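Local coordinates for protein isoaspartyl dipeptidase (Fervidobacterium islandicum, PDB 7CDH) that probably hydrolyses isoaspartyl (beta-aspartyl) dipeptides with a two-zinc centre in a TIM-barrel amidohydrolase domain, consistent with a role in protein repair, at residues Tyr205-Asp208 with Ile209-Thr213; Glu214-Ile217 with Gln218-Tyr221; Lys230-Glu233 with Gln234-Phe238; Asp178-Val181 with Gly182-Ser186; Gly199-Gly202 with Ile203-Leu206. All coordinates share one frame; numbering follows the deposited sequence.

Interaction 1: residues Tyr205-Asp208 with Ile209-Thr213; sequences YLFD and IIEKT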
loop_
_atom_site.group_PDB
_atom_site.type_symbol
_atom_site.label_atom_id
_atom_site.label_comp_id
_atom_site.label_asym_id
_atom_site.label_seq_id
_atom_site.Cartn_x
_atom_site.Cartn_y
_atom_site.Cartn_z
ATOM N N TYR A 205 24.977 22.715 -5.807
ATOM C CA TYR A 205 24.496 21.399 -6.292
ATOM C C TYR A 205 24.500 21.347 -7.818
ATOM O O TYR A 205 24.728 20.249 -8.349
ATOM C CB TYR A 205 23.075 21.148 -5.794
ATOM C CG TYR A 205 22.954 20.737 -4.353
ATOM C CD1 TYR A 205 24.039 20.305 -3.606
ATOM C CD2 TYR A 205 21.709 20.713 -3.764
ATOM C CE1 TYR A 205 23.892 19.883 -2.294
ATOM C CE2 TYR A 205 21.543 20.294 -2.457
ATOM C CZ TYR A 205 22.632 19.873 -1.720
ATOM O OH TYR A 205 22.407 19.464 -0.445
ATOM N N LEU A 206 24.218 22.463 -8.500
ATOM C CA LEU A 206 24.126 22.478 -9.988
ATOM C C LEU A 206 25.522 22.232 -10.580
ATOM O O LEU A 206 25.637 21.411 -11.532
ATOM C CB LEU A 206 23.473 23.769 -10.489
ATOM C CG LEU A 206 21.942 23.759 -10.502
ATOM C CD1 LEU A 206 21.367 23.634 -9.107
ATOM C CD2 LEU A 206 21.392 25.016 -11.147
ATOM N N PHE A 207 26.542 22.850 -9.993
ATOM C CA PHE A 207 27.963 22.659 -10.364
ATOM C C PHE A 207 28.367 21.225 -10.022
ATOM O O PHE A 207 29.070 20.600 -10.870
ATOM C CB PHE A 207 28.847 23.718 -9.699
ATOM C CG PHE A 207 28.713 25.085 -10.327
ATOM C CD1 PHE A 207 29.066 25.293 -11.647
ATOM C CD2 PHE A 207 28.238 26.164 -9.604
ATOM C CE1 PHE A 207 28.939 26.545 -12.227
ATOM C CE2 PHE A 207 28.125 27.415 -10.184
ATOM C CZ PHE A 207 28.453 27.598 -11.502
ATOM N N ASP A 208 27.909 20.704 -8.872
ATOM C CA ASP A 208 28.213 19.316 -8.426
ATOM C C ASP A 208 27.655 18.307 -9.439
ATOM O O ASP A 208 28.382 17.375 -9.827
ATOM C CB ASP A 208 27.670 19.005 -7.033
ATOM C CG ASP A 208 28.348 19.736 -5.885
ATOM O OD1 ASP A 208 29.480 20.263 -6.083
ATOM O OD2 ASP A 208 27.717 19.794 -4.799
ATOM N N ILE A 209 26.448 18.527 -9.943
ATOM C CA ILE A 209 25.836 17.597 -10.934
ATOM C C ILE A 209 26.705 17.544 -12.208
ATOM O O ILE A 209 26.974 16.430 -12.703
ATOM C CB ILE A 209 24.378 18.006 -11.222
ATOM C CG1 ILE A 209 23.498 17.882 -9.975
ATOM C CG2 ILE A 209 23.839 17.197 -12.373
ATOM C CD1 ILE A 209 22.229 18.697 -10.042
ATOM N N ILE A 210 27.067 18.684 -12.792
ATOM C CA ILE A 210 27.764 18.697 -14.110
ATOM C C ILE A 210 29.236 18.266 -13.952
ATOM O O ILE A 210 29.767 17.639 -14.885
ATOM C CB ILE A 210 27.642 20.063 -14.788
ATOM C CG1 ILE A 210 28.336 21.167 -13.981
ATOM C CG2 ILE A 210 26.174 20.357 -15.071
ATOM C CD1 ILE A 210 28.478 22.460 -14.744
ATOM N N GLU A 211 29.868 18.536 -12.813
ATOM C CA GLU A 211 31.295 18.197 -12.603
ATOM C C GLU A 211 31.423 16.703 -12.312
ATOM O O GLU A 211 32.359 16.106 -12.825
ATOM C CB GLU A 211 31.905 19.087 -11.517
ATOM C CG GLU A 211 32.202 20.485 -12.038
ATOM C CD GLU A 211 32.328 21.595 -11.009
ATOM O OE1 GLU A 211 32.331 21.305 -9.791
ATOM O OE2 GLU A 211 32.421 22.758 -11.433
ATOM N N LYS A 212 30.497 16.114 -11.560
ATOM C CA LYS A 212 30.664 14.757 -10.979
ATOM C C LYS A 212 29.860 13.708 -11.747
ATOM O O LYS A 212 29.999 12.527 -11.423
ATOM C CB LYS A 212 30.219 14.748 -9.517
ATOM C CG LYS A 212 30.947 15.717 -8.594
ATOM C CD LYS A 212 30.192 15.892 -7.280
ATOM C CE LYS A 212 31.063 16.243 -6.089
ATOM N NZ LYS A 212 30.386 15.890 -4.819
ATOM N N THR A 213 29.036 14.095 -12.715
ATOM C CA THR A 213 28.209 13.134 -13.480
ATOM C C THR A 213 28.180 13.523 -14.951
ATOM O O THR A 213 28.620 14.626 -15.292
ATOM C CB THR A 213 26.769 13.007 -12.933
ATOM O OG1 THR A 213 25.960 13.995 -13.557
ATOM C CG2 THR A 213 26.658 13.132 -11.430
#
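Phe207 and Ile210 meet one turn apart on helix 204-212, the ring atom CD1 of Phe207 lying 4.2 Å from CD1 of Ile210. The methyl comes to the ring obliquely, and OE2 of Glu211 approaches the same ring in a similarly slanted way. A second apolar touch forms further round the helix, where the aliphatic part of Lys212 runs back along the preceding turn and its CD packs 4.0 Å from CB of Asp208. The lysine chain is extended beyond CG, which carries its ammonium group in the direction of the aspartate; NZ of Lys212 nevertheless stays 4.6 Å from OD1 of Asp208, so any attraction acts at a distance and is not a salt bridge. OE2 of Glu211 forms a salt bridge with Arg241.

Behind these side chains the backbone supplies i to i+4 bonds, among them Ile209 N to Tyr205 O (2.9 Å) and Glu211 N to Phe207 O (2.9 Å); the one from Ile210 N to Leu206 O is weak. Thr213, the first residue to leave helical geometry, turns its hydroxyl back onto the last turn, with OG1 giving a 2.8 Å hydrogen bond to Ile209 O and accepting one from Ile215 N, so that the hydroxyl is held from both sides of the chain's exit from the helix.

Helix 204-212 links strands 191-196 and 220-223 in a beta-alpha-beta unit of the barrel. Ile209 packs on Ile172 and Leu173 of helix 169-186, Ile209 and Ile210 both cover Leu220 of strand 220-223, and Leu206 and Phe207 meet Phe238 of helix 229-240.

Interaction 2: residues Glu214-Ile217 with Gln218-Tyr221; sequences EIPI and QHLY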
loop_
_atom_site.group_PDB
_atom_site.type_symbol
_atom_site.label_atom_id
_atom_site.label_comp_id
_atom_site.label_asym_id
_atom_site.label_seq_id
_atom_site.Cartn_x
_atom_site.Cartn_y
_atom_site.Cartn_z
ATOM N N GLU A 214 27.542 12.669 -15.744
ATOM C CA GLU A 214 27.440 12.735 -17.222
ATOM C C GLU A 214 26.198 13.560 -17.617
ATOM O O GLU A 214 25.817 13.506 -18.813
ATOM C CB GLU A 214 27.317 11.304 -17.769
ATOM C CG GLU A 214 28.252 10.259 -17.131
ATOM C CD GLU A 214 27.859 9.673 -15.769
ATOM O OE1 GLU A 214 26.681 9.821 -15.321
ATOM O OE2 GLU A 214 28.754 9.088 -15.131
ATOM N N ILE A 215 25.542 14.231 -16.657
ATOM C CA ILE A 215 24.218 14.879 -16.888
ATOM C C ILE A 215 24.452 16.243 -17.521
ATOM O O ILE A 215 25.219 17.070 -17.020
ATOM C CB ILE A 215 23.366 14.958 -15.613
ATOM C CG1 ILE A 215 22.792 13.580 -15.262
ATOM C CG2 ILE A 215 22.273 15.986 -15.807
ATOM C CD1 ILE A 215 22.206 13.473 -13.878
ATOM N N PRO A 216 23.886 16.463 -18.718
ATOM C CA PRO A 216 24.115 17.704 -19.438
ATOM C C PRO A 216 23.484 18.887 -18.692
ATOM O O PRO A 216 22.392 18.727 -18.115
ATOM C CB PRO A 216 23.436 17.510 -20.796
ATOM C CG PRO A 216 23.046 16.051 -20.885
ATOM C CD PRO A 216 23.059 15.505 -19.475
ATOM N N ILE A 217 24.121 20.054 -18.822
ATOM C CA ILE A 217 23.785 21.305 -18.083
ATOM C C ILE A 217 22.404 21.847 -18.501
ATOM O O ILE A 217 21.819 22.630 -17.710
ATOM C CB ILE A 217 24.939 22.331 -18.229
ATOM C CG1 ILE A 217 24.828 23.462 -17.211
ATOM C CG2 ILE A 217 25.080 22.875 -19.651
ATOM C CD1 ILE A 217 25.942 24.470 -17.330
ATOM N N GLN A 218 21.858 21.432 -19.648
ATOM C CA GLN A 218 20.641 22.042 -20.281
ATOM C C GLN A 218 19.329 21.672 -19.549
ATOM O O GLN A 218 18.283 22.280 -19.806
ATOM C CB GLN A 218 20.538 21.604 -21.747
ATOM C CG GLN A 218 21.638 22.175 -22.647
ATOM C CD GLN A 218 22.937 21.395 -22.732
ATOM O OE1 GLN A 218 23.085 20.274 -22.223
ATOM N NE2 GLN A 218 23.918 22.011 -23.378
ATOM N N HIS A 219 19.340 20.652 -18.714
ATOM C CA HIS A 219 18.162 20.229 -17.931
ATOM C C HIS A 219 18.032 21.092 -16.676
ATOM O O HIS A 219 17.010 20.962 -16.025
ATOM C CB HIS A 219 18.279 18.753 -17.558
ATOM C CG HIS A 219 18.318 17.848 -18.738
ATOM N ND1 HIS A 219 17.187 17.596 -19.516
ATOM C CD2 HIS A 219 19.342 17.143 -19.277
ATOM C CE1 HIS A 219 17.518 16.761 -20.486
ATOM N NE2 HIS A 219 18.847 16.479 -20.369
ATOM N N LEU A 220 19.058 21.867 -16.317
ATOM C CA LEU A 220 19.168 22.522 -14.991
ATOM C C LEU A 220 18.891 24.000 -15.184
ATOM O O LEU A 220 19.669 24.668 -15.830
ATOM C CB LEU A 220 20.550 22.304 -14.387
ATOM C CG LEU A 220 21.081 20.872 -14.389
ATOM C CD1 LEU A 220 22.492 20.839 -13.808
ATOM C CD2 LEU A 220 20.158 19.903 -13.642
ATOM N N TYR A 221 17.804 24.469 -14.607
ATOM C CA TYR A 221 17.199 25.764 -14.927
ATOM C C TYR A 221 16.900 26.432 -13.609
ATOM O O TYR A 221 15.789 26.332 -13.128
ATOM C CB TYR A 221 15.936 25.495 -15.727
ATOM C CG TYR A 221 15.252 26.714 -16.273
ATOM C CD1 TYR A 221 15.952 27.699 -16.956
ATOM C CD2 TYR A 221 13.884 26.846 -16.170
ATOM C CE1 TYR A 221 15.306 28.798 -17.503
ATOM C CE2 TYR A 221 13.224 27.940 -16.702
ATOM C CZ TYR A 221 13.933 28.921 -17.367
ATOM O OH TYR A 221 13.244 29.963 -17.911
HETATM O O HOH W 1 20.833 25.147 -18.192
#
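Pro216 lies side by side with His219, the two side chains pointing the same way, and its CD is 4.1 Å from CD2 of the imidazole. The carbonyl oxygen of Pro216 lies at the edge of that ring, near its plane, 3.6 Å from CD2 of His219. Both imidazole nitrogens have partners beyond the turn: the ring is held through ND1, which bonds to Gly190 O, with a weaker link at NE2 to Arg180 of helix 169-186.

Gln218 bends at chi2 (87°), which folds its amide back over the preceding residues: OE1 turns to CB of Pro216, while CD stands 4.0 Å from CG2 of Ile217, and the side chains of Gln218 and Ile217 cross at about a right angle. Residues 217-219 form a short 3-10 turn, the last step of the connection from helix 204-212 into strand 220-223 of the barrel. Leu220 N closes it with a 3.2 Å hydrogen bond to Ile217 O, reaching that oxygen from above the carbonyl plane, 50° out of it. A water donates to the same oxygen at 2.7 Å and to Leu220 O, bridging turn and strand. Ile217 is buried against Phe238 of helix 229-240 and Ile210 of helix 204-212, and Leu220 also packs on Phe238.

Interaction 3: residues Lys230-Glu233 with Gln234-Phe238; sequences KLFE and QGLEF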
loop_
_atom_site.group_PDB
_atom_site.type_symbol
_atom_site.label_atom_id
_atom_site.label_comp_id
_atom_site.label_asym_id
_atom_site.label_seq_id
_atom_site.Cartn_x
_atom_site.Cartn_y
_atom_site.Cartn_z
ATOM N N LYS A 230 25.942 38.533 -5.961
ATOM C CA LYS A 230 26.797 37.345 -5.716
ATOM C C LYS A 230 26.148 36.127 -6.404
ATOM O O LYS A 230 26.850 35.398 -7.148
ATOM C CB LYS A 230 27.048 37.181 -4.215
ATOM C CG LYS A 230 28.043 36.082 -3.859
ATOM C CD LYS A 230 28.784 36.286 -2.532
ATOM C CE LYS A 230 29.131 34.988 -1.825
ATOM N NZ LYS A 230 28.096 34.597 -0.833
ATOM N N LEU A 231 24.840 35.930 -6.245
ATOM C CA LEU A 231 24.157 34.794 -6.916
ATOM C C LEU A 231 24.209 34.976 -8.437
ATOM O O LEU A 231 24.420 33.965 -9.160
ATOM C CB LEU A 231 22.708 34.662 -6.444
ATOM C CG LEU A 231 21.975 33.447 -6.992
ATOM C CD1 LEU A 231 22.810 32.184 -6.831
ATOM C CD2 LEU A 231 20.630 33.302 -6.323
ATOM N N PHE A 232 23.975 36.187 -8.930
ATOM C CA PHE A 232 23.953 36.430 -10.392
ATOM C C PHE A 232 25.334 36.153 -10.994
ATOM O O PHE A 232 25.394 35.543 -12.101
ATOM C CB PHE A 232 23.437 37.819 -10.730
ATOM C CG PHE A 232 23.456 38.073 -12.207
ATOM C CD1 PHE A 232 22.588 37.392 -13.041
ATOM C CD2 PHE A 232 24.389 38.939 -12.769
ATOM C CE1 PHE A 232 22.589 37.637 -14.409
ATOM C CE2 PHE A 232 24.404 39.158 -14.135
ATOM C CZ PHE A 232 23.495 38.525 -14.950
ATOM N N GLU A 233 26.415 36.470 -10.287
ATOM C CA GLU A 233 27.763 36.168 -10.829
ATOM C C GLU A 233 28.022 34.642 -10.755
ATOM O O GLU A 233 28.575 34.110 -11.732
ATOM C CB GLU A 233 28.782 37.215 -10.342
ATOM C CG GLU A 233 29.121 37.236 -8.862
ATOM C CD GLU A 233 30.014 38.417 -8.458
ATOM O OE1 GLU A 233 30.982 38.217 -7.654
ATOM O OE2 GLU A 233 29.749 39.551 -8.954
ATOM N N GLN A 234 27.491 33.897 -9.779
ATOM C CA GLN A 234 27.463 32.404 -9.855
ATOM C C GLN A 234 26.658 31.993 -11.109
ATOM O O GLN A 234 27.058 31.030 -11.838
ATOM C CB GLN A 234 26.886 31.803 -8.575
ATOM C CG GLN A 234 27.876 31.276 -7.531
ATOM C CD GLN A 234 27.321 30.066 -6.767
ATOM O OE1 GLN A 234 26.194 30.047 -6.228
ATOM N NE2 GLN A 234 28.110 28.995 -6.725
ATOM N N GLY A 235 25.574 32.710 -11.413
ATOM C CA GLY A 235 24.753 32.464 -12.616
ATOM C C GLY A 235 25.525 32.629 -13.917
ATOM O O GLY A 235 25.380 31.760 -14.828
ATOM N N LEU A 236 26.302 33.712 -14.056
ATOM C CA LEU A 236 27.103 33.945 -15.292
ATOM C C LEU A 236 28.191 32.881 -15.414
ATOM O O LEU A 236 28.480 32.468 -16.539
ATOM C CB LEU A 236 27.706 35.346 -15.298
ATOM C CG LEU A 236 26.700 36.481 -15.407
ATOM C CD1 LEU A 236 27.410 37.819 -15.387
ATOM C CD2 LEU A 236 25.839 36.329 -16.646
ATOM N N GLU A 237 28.723 32.375 -14.314
ATOM C CA GLU A 237 29.694 31.265 -14.427
ATOM C C GLU A 237 28.958 30.040 -14.981
ATOM O O GLU A 237 29.550 29.322 -15.839
ATOM C CB GLU A 237 30.408 30.984 -13.110
ATOM C CG GLU A 237 31.455 29.880 -13.273
ATOM C CD GLU A 237 32.421 30.064 -14.446
ATOM O OE1 GLU A 237 32.683 29.041 -15.175
ATOM O OE2 GLU A 237 32.886 31.247 -14.645
ATOM N N PHE A 238 27.697 29.844 -14.572
ATOM C CA PHE A 238 26.847 28.708 -15.012
ATOM C C PHE A 238 26.520 28.877 -16.502
ATOM O O PHE A 238 26.602 27.864 -17.245
ATOM C CB PHE A 238 25.613 28.601 -14.103
ATOM C CG PHE A 238 24.697 27.445 -14.389
ATOM C CD1 PHE A 238 25.052 26.165 -14.028
ATOM C CD2 PHE A 238 23.488 27.643 -15.025
ATOM C CE1 PHE A 238 24.212 25.101 -14.293
ATOM C CE2 PHE A 238 22.647 26.574 -15.298
ATOM C CZ PHE A 238 22.999 25.306 -14.901
#
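Leu236 lies over one face of the Phe232 ring, and Gln234 and Glu233 add contacts on other sides of helix 229-240. The leucine CG stands 4.1 Å from the centroid of the Phe232 ring and 27° off its normal, a CH-pi contact. Its two methyls sit on the same side, above the CE2-CZ rim: CD1 is 3.5 Å from CE2 of Phe232, while CD2 is 3.6 Å from CZ of Phe232. What makes the overlap possible is the first torsion of Phe232, which places CG opposite the backbone N (chi1 178°) and lays the ring beside the following turn, where the Leu236 side chain rises to meet it.

Gln234 has its CB 3.3 Å from Leu231 O, and the side chain then bends at chi2 so that OE1 passes 4.0 Å from CD1 of Leu231. This amide oxygen accepts a hydrogen bond from Ile203 N, just before helix 204-212. In Glu233, CG sits between the backbone N and the carbonyl carbon (chi1 68°), leaving CB and CG beside Gln234 N and the chain extended beyond.

Regular i to i+4 backbone bonds run beneath, including Leu236 N to Phe232 O (2.8 Å). Phe232 and Leu236 also pack on Glu270 of helix 264-273. Helix 229-240, following strand 220-223 and packing through Phe232 on strand 245-248, is one of the outer helices of the TIM barrel, and this pair lies on its buried side.

Interaction 4: residues Asp178-Val181 with Gly182-Ser186; sequences DIRV and GGMIS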
loop_
_atom_site.group_PDB
_atom_site.type_symbol
_atom_site.label_atom_id
_atom_site.label_comp_id
_atom_site.label_asym_id
_atom_site.label_seq_id
_atom_site.Cartn_x
_atom_site.Cartn_y
_atom_site.Cartn_z
ATOM N N ASP A 178 15.845 11.102 -13.361
ATOM C CA ASP A 178 14.489 10.588 -13.689
ATOM C C ASP A 178 13.823 11.538 -14.693
ATOM O O ASP A 178 13.262 11.067 -15.678
ATOM C CB ASP A 178 13.687 10.325 -12.416
ATOM C CG ASP A 178 14.134 9.061 -11.669
ATOM O OD1 ASP A 178 15.099 8.375 -12.164
ATOM O OD2 ASP A 178 13.527 8.757 -10.568
ATOM N N ILE A 179 13.943 12.840 -14.531
ATOM C CA ILE A 179 13.226 13.764 -15.435
ATOM C C ILE A 179 13.981 13.820 -16.773
ATOM O O ILE A 179 13.323 13.829 -17.820
ATOM C CB ILE A 179 12.990 15.118 -14.741
ATOM C CG1 ILE A 179 11.644 15.733 -15.148
ATOM C CG2 ILE A 179 14.136 16.076 -14.988
ATOM C CD1 ILE A 179 10.433 14.910 -14.740
ATOM N N ARG A 180 15.302 13.700 -16.768
ATOM C CA ARG A 180 16.090 13.590 -18.016
ATOM C C ARG A 180 15.667 12.337 -18.775
ATOM O O ARG A 180 15.392 12.418 -19.995
ATOM C CB ARG A 180 17.594 13.599 -17.762
ATOM C CG ARG A 180 18.404 13.081 -18.935
ATOM C CD ARG A 180 19.834 13.540 -18.831
ATOM N NE ARG A 180 20.652 13.043 -19.934
ATOM C CZ ARG A 180 20.544 13.415 -21.218
ATOM N NH1 ARG A 180 19.630 14.283 -21.610
ATOM N NH2 ARG A 180 21.359 12.907 -22.125
ATOM N N VAL A 181 15.596 11.190 -18.120
ATOM C CA VAL A 181 15.266 9.952 -18.887
ATOM C C VAL A 181 13.802 9.998 -19.342
ATOM O O VAL A 181 13.509 9.604 -20.521
ATOM C CB VAL A 181 15.625 8.700 -18.086
ATOM C CG1 VAL A 181 14.915 7.465 -18.616
ATOM C CG2 VAL A 181 17.136 8.519 -18.116
ATOM N N GLY A 182 12.920 10.477 -18.467
ATOM C CA GLY A 182 11.501 10.609 -18.812
ATOM C C GLY A 182 11.323 11.536 -20.001
ATOM O O GLY A 182 10.471 11.249 -20.851
ATOM N N GLY A 183 12.103 12.620 -20.035
ATOM C CA GLY A 183 12.196 13.549 -21.174
ATOM C C GLY A 183 12.567 12.846 -22.470
ATOM O O GLY A 183 11.905 13.110 -23.502
ATOM N N MET A 184 13.578 11.982 -22.437
ATOM C CA MET A 184 14.074 11.288 -23.651
ATOM C C MET A 184 12.977 10.346 -24.192
ATOM O O MET A 184 12.765 10.312 -25.406
ATOM C CB MET A 184 15.347 10.489 -23.345
ATOM C CG MET A 184 16.513 11.355 -22.898
ATOM S SD MET A 184 17.991 10.447 -22.381
ATOM C CE MET A 184 18.472 9.704 -23.937
ATOM N N ILE A 185 12.318 9.585 -23.329
ATOM C CA ILE A 185 11.283 8.601 -23.740
ATOM C C ILE A 185 10.115 9.351 -24.398
ATOM O O ILE A 185 9.510 8.836 -25.360
ATOM C CB ILE A 185 10.857 7.790 -22.499
ATOM C CG1 ILE A 185 12.005 6.918 -21.978
ATOM C CG2 ILE A 185 9.607 6.954 -22.761
ATOM C CD1 ILE A 185 11.755 6.311 -20.583
ATOM N N SER A 186 9.784 10.525 -23.881
ATOM C CA SER A 186 8.544 11.264 -24.201
ATOM C C SER A 186 8.806 12.331 -25.285
ATOM O O SER A 186 7.846 12.985 -25.749
ATOM C CB SER A 186 7.979 11.858 -22.928
ATOM O OG SER A 186 8.762 12.942 -22.477
#
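Helix 169-186, the connection between strands 151-159 and 191-196 in a beta-alpha-beta unit of the barrel, carries this contact in its last turns, against a second subunit. Met184 sets its sulfur over one face of the Arg180 guanidinium: SD is 4.0 Å above the plane, over the centre of the group, and 4.1 Å from CZ of Arg180. The arginine chain is stretched from CG to NE and starts with CG opposite the backbone N (chi1 163°), so it runs along the helix to the methionine one turn on.

Val181 and Ile185, likewise one turn apart, also meet at a slant, CG1 of Val181 lying 3.9 Å from CD1 of Ile185. Ile185 N bonds to Val181 O (3.1 Å). Further on, Gly182 O accepts from both Ser186 N and Ser186 OG, which reach it from opposite faces of its plane; the bond from Ser186 OG to Gly182 O is 2.9 Å.

With the thioether against its flat face, the guanidinium keeps its N-H groups for other partners, and NE bonds to His162 O of the second subunit. The sulfur contact thus leaves the arginine able to combine packing within its helix with a polar link across the subunit boundary.

Interaction 5: residues Gly199-Gly202 with Ile203-Leu206; sequences GKRG and IEYL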
loop_
_atom_site.group_PDB
_atom_site.type_symbol
_atom_site.label_atom_id
_atom_site.label_comp_id
_atom_site.label_asym_id
_atom_site.label_seq_id
_atom_site.Cartn_x
_atom_site.Cartn_y
_atom_site.Cartn_z
ATOM N N GLY A 199 20.321 31.360 0.657
ATOM C CA GLY A 199 21.319 30.589 1.411
ATOM C C GLY A 199 22.700 30.643 0.770
ATOM O O GLY A 199 22.801 30.739 -0.471
ATOM N N LYS A 200 23.739 30.507 1.588
ATOM C CA LYS A 200 25.150 30.730 1.179
ATOM C C LYS A 200 25.549 29.687 0.140
ATOM O O LYS A 200 26.363 30.004 -0.701
ATOM C CB LYS A 200 26.071 30.763 2.404
ATOM C CG LYS A 200 26.021 32.094 3.147
ATOM C CD LYS A 200 26.962 32.154 4.336
ATOM C CE LYS A 200 26.347 32.794 5.568
ATOM N NZ LYS A 200 26.665 32.016 6.792
ATOM N N ARG A 201 24.961 28.504 0.157
ATOM C CA ARG A 201 25.297 27.431 -0.810
ATOM C C ARG A 201 24.873 27.815 -2.238
ATOM O O ARG A 201 25.427 27.239 -3.166
ATOM C CB ARG A 201 24.659 26.121 -0.352
ATOM C CG ARG A 201 25.344 25.477 0.849
ATOM C CD ARG A 201 24.586 24.282 1.411
ATOM N NE ARG A 201 23.299 24.681 1.986
ATOM C CZ ARG A 201 22.427 23.870 2.594
ATOM N NH1 ARG A 201 22.707 22.586 2.734
ATOM N NH2 ARG A 201 21.282 24.351 3.070
ATOM N N GLY A 202 23.949 28.750 -2.450
ATOM C CA GLY A 202 23.506 29.142 -3.810
ATOM C C GLY A 202 23.256 27.930 -4.707
ATOM O O GLY A 202 22.536 27.040 -4.266
ATOM N N ILE A 203 23.862 27.884 -5.905
ATOM C CA ILE A 203 23.733 26.797 -6.904
ATOM C C ILE A 203 24.954 25.857 -6.895
ATOM O O ILE A 203 25.207 25.225 -7.937
ATOM C CB ILE A 203 23.436 27.352 -8.305
ATOM C CG1 ILE A 203 24.517 28.294 -8.846
ATOM C CG2 ILE A 203 22.044 27.987 -8.334
ATOM C CD1 ILE A 203 24.380 28.591 -10.358
ATOM N N GLU A 204 25.596 25.650 -5.747
ATOM C CA GLU A 204 26.591 24.561 -5.499
ATOM C C GLU A 204 26.148 23.230 -6.157
ATOM O O GLU A 204 26.887 22.644 -6.966
ATOM C CB GLU A 204 26.726 24.376 -3.991
ATOM C CG GLU A 204 28.107 24.049 -3.474
ATOM C CD GLU A 204 28.222 24.401 -1.987
ATOM O OE1 GLU A 204 28.725 25.533 -1.662
ATOM O OE2 GLU A 204 27.755 23.577 -1.152
ATOM N N TYR A 205 24.977 22.715 -5.807
ATOM C CA TYR A 205 24.496 21.399 -6.292
ATOM C C TYR A 205 24.500 21.347 -7.818
ATOM O O TYR A 205 24.728 20.249 -8.349
ATOM C CB TYR A 205 23.075 21.148 -5.794
ATOM C CG TYR A 205 22.954 20.737 -4.353
ATOM C CD1 TYR A 205 24.039 20.305 -3.606
ATOM C CD2 TYR A 205 21.709 20.713 -3.764
ATOM C CE1 TYR A 205 23.892 19.883 -2.294
ATOM C CE2 TYR A 205 21.543 20.294 -2.457
ATOM C CZ TYR A 205 22.632 19.873 -1.720
ATOM O OH TYR A 205 22.407 19.464 -0.445
ATOM N N LEU A 206 24.218 22.463 -8.500
ATOM C CA LEU A 206 24.126 22.478 -9.988
ATOM C C LEU A 206 25.522 22.232 -10.580
ATOM O O LEU A 206 25.637 21.411 -11.532
ATOM C CB LEU A 206 23.473 23.769 -10.489
ATOM C CG LEU A 206 21.942 23.759 -10.502
ATOM C CD1 LEU A 206 21.367 23.634 -9.107
ATOM C CD2 LEU A 206 21.392 25.016 -11.147
HETATM O O HOH W 2 22.857 24.306 -4.242
#
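Arg201 and Glu204 pass each other at a slant, their guanidinium and carboxylate planes 69° apart. The carboxylate meets the aliphatic part of the arginine rather than its charged end: OE2 of Glu204 is 3.7 Å from CG of Arg201 but 5.6 Å from NE of Arg201, too far for a salt bridge. The bend of the arginine at chi3 (-66°) takes the guanidinium away from this glutamate, and NH2 forms its salt bridge with Glu214 of a third subunit. Tyr205 lies further along, its OH 4.5 Å from NH1 of Arg201 and bonded to Pro167 O.

Beneath the side chains, Glu204 N donates to Arg201 O over 3.0 Å, closing a type II' turn in which Gly202 adopts positive phi (45°). A type I turn from Gly199 to Gly202 overlaps it, sharing Arg201 and Gly202. One water bridges the junction, giving a 2.8 Å bond to Gly202 O and accepting from Tyr205 N at 3.1 Å. Ile203 holds the N-cap position, and the side chain of Ile203 is buried against Val196, Pro222 and Phe238. Two overlapping beta turns thus lead from strand 191-196 into helix 204-212, a beta-to-alpha connection of the TIM barrel.

Four of the five contacts form a continuous patch of the barrel wall. Interactions 1 and 5 share Tyr205 and Leu206 on helix 204-212, interaction 2 continues from that helix into strand 220-223, and Phe238 of interaction 3 packs on all three. Interaction 4, on helix 169-186, joins the patch through interaction 2, where Arg180 meets both Pro216 and His219. Interactions 2 and 4 are the buried ones; 1, 3 and 5 are partly buried. An aromatic-aliphatic overlap marks interaction 3, which alone touches no other chain. Arginines in interactions 4 and 5 reach neighbouring subunits, Thr213 of interaction 1 packs on one, and Glu214 of interaction 2 pairs with Arg201 of another subunit, the link interaction 5 makes from the other side.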